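Local structure of DNA mimic protein DMP12 (Neisseria meningitidis MC58, 3W1O) at residues H5-S17 / Y107-F119. The protein acts as a monomeric DNA mimic that binds the dimeric histone-like protein HU at its DNA-binding sites and partially prevents HU from binding DNA. Residues are numbered along the deposited sequence; the frame is centred on the assembly and turned at random.
Sequences HNLLIFCLKDNVS and YAIKNEKTVIFHF. With MG (magnesium ion), chain C.
Phe10 and Ile116 lie side by side on one face of the antiparallel pair formed by strands 7-10 and 115-118, the two central strands of a four-stranded sheet. The Phe10 CG sits between its backbone N and carbonyl carbon (chi1 76°). This turns the ring toward Ile116, whose CB lies over one face, 4.0 Å from the ring centroid, a CH-pi contact. This side of the sheet packs on helix 21-30. On the other side, Ile9 CG2 meets Phe117 CE1 at 3.5 Å. Ile9 and Phe117 form a non-hydrogen-bonded pair, flanked by the hydrogen-bonded pairs Leu8-His118 and Phe10-Ile116. At the C-terminus, Phe119 is crossed at about a right angle by Leu7, whose CB lies over one ring face.

Further along, residues 11-17 meet Tyr107, Asn111 and Lys113. The Cys11 SG approaches the Tyr107 ring obliquely, 3.7 Å from CD2. Asp14 N donates to Tyr107 OH in the ring plane (2.6 Å). The Lys113 chain bends at chi2 (-66°) and runs past Leu12 O, and its NZ donates to Lys13 O from above the carbonyl plane (2.9 Å). Val16 N reaches that oxygen from the opposite face. Asp14 OD1 binds the magnesium ion at 2.2 Å; one of the ion's waters donates to Asn111 O and another to Asn111 OD1, bridging the segments.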
loop_
_atom_site.group_PDB
_atom_site.type_symbol
_atom_site.label_atom_id
_atom_site.label_comp_id
_atom_site.label_asym_id
_atom_site.label_seq_id
_atom_site.Cartn_x
_atom_site.Cartn_y
_atom_site.Cartn_z
ATOM N N HIS A 5 -12.530 -9.117 5.006
ATOM C CA HIS A 5 -11.208 -9.192 4.296
ATOM C C HIS A 5 -10.436 -7.869 4.387
ATOM O O HIS A 5 -10.822 -6.911 3.724
ATOM C CB HIS A 5 -11.392 -9.606 2.829
ATOM C CG HIS A 5 -10.766 -10.924 2.497
ATOM N ND1 HIS A 5 -10.886 -11.511 1.257
ATOM C CD2 HIS A 5 -10.029 -11.777 3.249
ATOM C CE1 HIS A 5 -10.237 -12.664 1.251
ATOM N NE2 HIS A 5 -9.706 -12.848 2.447
ATOM N N ASN A 6 -9.367 -7.821 5.206
ATOM C CA ASN A 6 -8.648 -6.558 5.474
ATOM C C ASN A 6 -8.133 -5.920 4.186
ATOM O O ASN A 6 -7.883 -6.609 3.215
ATOM C CB ASN A 6 -7.471 -6.805 6.411
ATOM C CG ASN A 6 -7.904 -7.079 7.827
ATOM O OD1 ASN A 6 -8.716 -6.354 8.383
ATOM N ND2 ASN A 6 -7.331 -8.106 8.425
ATOM N N LEU A 7 -7.960 -4.615 4.221
ATOM C CA LEU A 7 -7.316 -3.827 3.163
ATOM C C LEU A 7 -5.881 -4.273 3.011
ATOM O O LEU A 7 -5.194 -4.444 4.011
ATOM C CB LEU A 7 -7.347 -2.338 3.546
ATOM C CG LEU A 7 -6.431 -1.347 2.817
ATOM C CD1 LEU A 7 -6.787 -1.351 1.309
ATOM C CD2 LEU A 7 -6.688 -0.005 3.474
ATOM N N LEU A 8 -5.439 -4.466 1.764
ATOM C CA LEU A 8 -4.028 -4.793 1.545
ATOM C C LEU A 8 -3.376 -3.718 0.724
ATOM O O LEU A 8 -3.965 -3.186 -0.217
ATOM C CB LEU A 8 -3.856 -6.143 0.855
ATOM C CG LEU A 8 -4.447 -7.395 1.537
ATOM C CD1 LEU A 8 -4.066 -8.615 0.699
ATOM C CD2 LEU A 8 -3.978 -7.552 2.992
ATOM N N ILE A 9 -2.138 -3.404 1.075
ATOM C CA ILE A 9 -1.289 -2.617 0.162
ATOM C C ILE A 9 -0.107 -3.530 -0.057
ATOM O O ILE A 9 0.526 -3.941 0.924
ATOM C CB ILE A 9 -0.850 -1.330 0.832
ATOM C CG1 ILE A 9 -2.097 -0.440 1.075
ATOM C CG2 ILE A 9 0.286 -0.643 -0.001
ATOM C CD1 ILE A 9 -1.830 0.911 1.766
ATOM N N PHE A 10 0.178 -3.912 -1.294
ATOM C CA PHE A 10 1.237 -4.876 -1.476
ATOM C C PHE A 10 1.878 -4.841 -2.864
ATOM O O PHE A 10 1.315 -4.201 -3.800
ATOM C CB PHE A 10 0.703 -6.306 -1.207
ATOM C CG PHE A 10 -0.152 -6.877 -2.329
ATOM C CD1 PHE A 10 0.411 -7.690 -3.322
ATOM C CD2 PHE A 10 -1.509 -6.567 -2.400
ATOM C CE1 PHE A 10 -0.399 -8.175 -4.418
ATOM C CE2 PHE A 10 -2.298 -7.058 -3.459
ATOM C CZ PHE A 10 -1.723 -7.878 -4.455
ATOM N N CYS A 11 3.003 -5.561 -2.978
ATOM C CA CYS A 11 3.516 -5.971 -4.292
ATOM C C CYS A 11 3.909 -7.417 -4.163
ATOM O O CYS A 11 3.943 -7.969 -3.056
ATOM C CB CYS A 11 4.671 -5.050 -4.755
ATOM S SG CYS A 11 6.130 -5.171 -3.703
ATOM N N LEU A 12 4.095 -8.090 -5.298
ATOM C CA LEU A 12 4.642 -9.402 -5.304
ATOM C C LEU A 12 6.100 -9.362 -4.864
ATOM O O LEU A 12 6.817 -8.352 -5.064
ATOM C CB LEU A 12 4.577 -9.987 -6.694
ATOM C CG LEU A 12 3.156 -10.098 -7.223
ATOM C CD1 LEU A 12 3.066 -10.864 -8.573
ATOM C CD2 LEU A 12 2.297 -10.771 -6.183
ATOM N N LYS A 13 6.526 -10.479 -4.316
ATOM C CA LYS A 13 7.936 -10.710 -4.059
ATOM C C LYS A 13 8.765 -10.844 -5.329
ATOM O O LYS A 13 8.256 -11.239 -6.366
ATOM C CB LYS A 13 8.084 -12.006 -3.299
ATOM C CG LYS A 13 7.862 -11.818 -1.842
ATOM C CD LYS A 13 7.721 -13.171 -1.217
ATOM C CE LYS A 13 8.139 -13.148 0.203
ATOM N NZ LYS A 13 8.333 -14.592 0.553
ATOM N N ASP A 14 10.050 -10.558 -5.178
ATOM C CA ASP A 14 11.066 -10.677 -6.210
ATOM C C ASP A 14 10.874 -11.925 -7.072
ATOM O O ASP A 14 10.801 -11.833 -8.301
ATOM C CB ASP A 14 12.457 -10.654 -5.563
ATOM C CG ASP A 14 13.582 -10.801 -6.578
ATOM O OD1 ASP A 14 13.355 -10.489 -7.773
ATOM O OD2 ASP A 14 14.689 -11.217 -6.161
ATOM N N ASN A 15 10.755 -13.104 -6.498
ATOM C CA ASN A 15 10.758 -14.187 -7.506
ATOM C C ASN A 15 9.406 -14.857 -7.723
ATOM O O ASN A 15 9.307 -16.049 -7.949
ATOM C CB ASN A 15 11.987 -15.117 -7.386
ATOM C CG ASN A 15 13.264 -14.532 -8.112
ATOM O OD1 ASN A 15 13.216 -14.116 -9.283
ATOM N ND2 ASN A 15 14.402 -14.535 -7.411
ATOM N N VAL A 16 8.372 -14.021 -7.669
ATOM C CA VAL A 16 6.994 -14.398 -7.865
ATOM C C VAL A 16 6.525 -13.546 -9.043
ATOM O O VAL A 16 6.560 -12.300 -8.993
ATOM C CB VAL A 16 6.124 -14.040 -6.627
ATOM C CG1 VAL A 16 4.669 -14.319 -6.908
ATOM C CG2 VAL A 16 6.572 -14.813 -5.381
ATOM N N SER A 17 6.136 -14.229 -10.104
ATOM C CA SER A 17 5.408 -13.606 -11.179
ATOM C C SER A 17 4.132 -14.427 -11.344
ATOM O O SER A 17 4.131 -15.624 -11.647
ATOM C CB SER A 17 6.240 -13.457 -12.456
ATOM O OG SER A 17 7.172 -12.361 -12.294
ATOM N N TYR A 107 10.469 -1.626 -1.755
ATOM C CA TYR A 107 10.711 -2.918 -2.322
ATOM C C TYR A 107 10.262 -2.891 -3.795
ATOM O O TYR A 107 10.886 -3.525 -4.675
ATOM C CB TYR A 107 9.899 -3.973 -1.583
ATOM C CG TYR A 107 10.196 -5.397 -1.956
ATOM C CD1 TYR A 107 10.985 -6.210 -1.154
ATOM C CD2 TYR A 107 9.647 -5.962 -3.119
ATOM C CE1 TYR A 107 11.242 -7.566 -1.480
ATOM C CE2 TYR A 107 9.942 -7.285 -3.463
ATOM C CZ TYR A 107 10.695 -8.075 -2.652
ATOM O OH TYR A 107 10.932 -9.367 -3.026
ATOM N N ALA A 108 9.143 -2.248 -4.044
ATOM C CA ALA A 108 8.549 -2.255 -5.396
ATOM C C ALA A 108 9.447 -1.445 -6.302
ATOM O O ALA A 108 9.599 -1.783 -7.465
ATOM C CB ALA A 108 7.156 -1.638 -5.379
ATOM N N ILE A 109 9.986 -0.354 -5.770
ATOM C CA ILE A 109 10.973 0.429 -6.545
ATOM C C ILE A 109 12.157 -0.440 -6.856
ATOM O O ILE A 109 12.547 -0.570 -8.030
ATOM C CB ILE A 109 11.430 1.706 -5.853
ATOM C CG1 ILE A 109 10.301 2.725 -5.762
ATOM C CG2 ILE A 109 12.612 2.342 -6.610
ATOM C CD1 ILE A 109 9.640 3.010 -7.103
ATOM N N LYS A 110 12.726 -1.067 -5.820
ATOM C CA LYS A 110 13.922 -1.869 -6.011
ATOM C C LYS A 110 13.727 -3.074 -6.918
ATOM O O LYS A 110 14.652 -3.479 -7.638
ATOM C CB LYS A 110 14.476 -2.365 -4.676
ATOM C CG LYS A 110 15.809 -3.183 -4.799
ATOM C CD LYS A 110 16.832 -2.498 -5.759
ATOM C CE LYS A 110 18.248 -3.104 -5.657
ATOM N NZ LYS A 110 18.422 -4.335 -6.505
ATOM N N ASN A 111 12.539 -3.658 -6.892
ATOM C CA ASN A 111 12.329 -4.893 -7.628
ATOM C C ASN A 111 11.379 -4.753 -8.819
ATOM O O ASN A 111 10.922 -5.759 -9.339
ATOM C CB ASN A 111 11.866 -5.995 -6.650
ATOM C CG ASN A 111 12.973 -6.405 -5.700
ATOM O OD1 ASN A 111 13.927 -7.071 -6.107
ATOM N ND2 ASN A 111 12.885 -5.959 -4.443
ATOM N N GLU A 112 11.106 -3.517 -9.190
ATOM C CA GLU A 112 10.335 -3.124 -10.376
ATOM C C GLU A 112 8.954 -3.782 -10.389
ATOM O O GLU A 112 8.617 -4.532 -11.306
ATOM C CB GLU A 112 11.147 -3.466 -11.633
ATOM C CG GLU A 112 12.409 -2.585 -11.743
ATOM C CD GLU A 112 13.632 -3.388 -12.200
ATOM O OE1 GLU A 112 13.784 -4.576 -11.802
ATOM O OE2 GLU A 112 14.461 -2.837 -12.948
ATOM N N LYS A 113 8.189 -3.538 -9.335
ATOM C CA LYS A 113 6.867 -4.191 -9.169
ATOM C C LYS A 113 5.804 -3.085 -9.156
ATOM O O LYS A 113 6.041 -1.938 -8.733
ATOM C CB LYS A 113 6.806 -4.994 -7.841
ATOM C CG LYS A 113 7.857 -6.113 -7.613
ATOM C CD LYS A 113 7.697 -7.275 -8.602
ATOM C CE LYS A 113 8.564 -8.457 -8.247
ATOM N NZ LYS A 113 8.018 -9.750 -8.817
ATOM N N THR A 114 4.593 -3.414 -9.605
ATOM C CA THR A 114 3.465 -2.507 -9.396
ATOM C C THR A 114 2.986 -2.725 -7.973
ATOM O O THR A 114 3.102 -3.799 -7.440
ATOM C CB THR A 114 2.349 -2.735 -10.454
ATOM O OG1 THR A 114 2.755 -2.029 -11.636
ATOM C CG2 THR A 114 1.005 -2.176 -10.027
ATOM N N VAL A 115 2.561 -1.657 -7.357
ATOM C CA VAL A 115 1.966 -1.734 -6.012
ATOM C C VAL A 115 0.458 -1.785 -6.148
ATOM O O VAL A 115 -0.116 -0.998 -6.891
ATOM C CB VAL A 115 2.433 -0.552 -5.178
ATOM C CG1 VAL A 115 1.616 -0.407 -3.906
ATOM C CG2 VAL A 115 3.902 -0.782 -4.787
ATOM N N ILE A 116 -0.191 -2.706 -5.449
ATOM C CA ILE A 116 -1.659 -2.796 -5.476
ATOM C C ILE A 116 -2.259 -2.373 -4.148
ATOM O O ILE A 116 -1.724 -2.725 -3.078
ATOM C CB ILE A 116 -2.035 -4.252 -5.734
ATOM C CG1 ILE A 116 -1.520 -4.622 -7.150
ATOM C CG2 ILE A 116 -3.545 -4.468 -5.590
ATOM C CD1 ILE A 116 -1.570 -6.059 -7.415
ATOM N N PHE A 117 -3.340 -1.599 -4.213
ATOM C CA PHE A 117 -4.164 -1.432 -3.027
ATOM C C PHE A 117 -5.418 -2.251 -3.299
ATOM O O PHE A 117 -6.076 -2.030 -4.309
ATOM C CB PHE A 117 -4.585 0.033 -2.799
ATOM C CG PHE A 117 -3.459 1.028 -2.606
ATOM C CD1 PHE A 117 -2.129 0.640 -2.451
ATOM C CD2 PHE A 117 -3.752 2.369 -2.532
ATOM C CE1 PHE A 117 -1.098 1.613 -2.279
ATOM C CE2 PHE A 117 -2.723 3.341 -2.351
ATOM C CZ PHE A 117 -1.414 2.940 -2.228
ATOM N N HIS A 118 -5.767 -3.155 -2.404
ATOM C CA HIS A 118 -6.977 -4.001 -2.628
ATOM C C HIS A 118 -7.853 -4.027 -1.376
ATOM O O HIS A 118 -7.338 -4.218 -0.289
ATOM C CB HIS A 118 -6.598 -5.418 -3.013
ATOM C CG HIS A 118 -7.776 -6.356 -3.019
ATOM N ND1 HIS A 118 -8.664 -6.423 -4.076
ATOM C CD2 HIS A 118 -8.271 -7.180 -2.054
ATOM C CE1 HIS A 118 -9.628 -7.290 -3.783
ATOM N NE2 HIS A 118 -9.416 -7.761 -2.563
ATOM N N PHE A 119 -9.161 -3.840 -1.539
ATOM C CA PHE A 119 -10.068 -3.912 -0.383
ATOM C C PHE A 119 -11.387 -4.429 -0.933
ATOM O O PHE A 119 -11.791 -4.162 -2.087
ATOM C CB PHE A 119 -10.248 -2.510 0.203
ATOM C CG PHE A 119 -10.807 -2.454 1.601
ATOM C CD1 PHE A 119 -10.769 -3.553 2.462
ATOM C CD2 PHE A 119 -11.306 -1.255 2.082
ATOM C CE1 PHE A 119 -11.241 -3.444 3.798
ATOM C CE2 PHE A 119 -11.779 -1.134 3.427
ATOM C CZ PHE A 119 -11.748 -2.234 4.268
ATOM O OXT PHE A 119 -12.057 -5.190 -0.216
HETATM MG MG MG C . 13.743 -9.651 -9.785
HETATM O O HOH W 1 3.371 -6.560 -7.723
HETATM O O HOH W 2 11.822 -8.505 -9.276
HETATM O O HOH W 3 14.447 -7.762 -8.709
HETATM O O HOH W 4 13.788 -8.597 -11.757
HETATM O O HOH W 5 15.913 -9.689 -9.593
#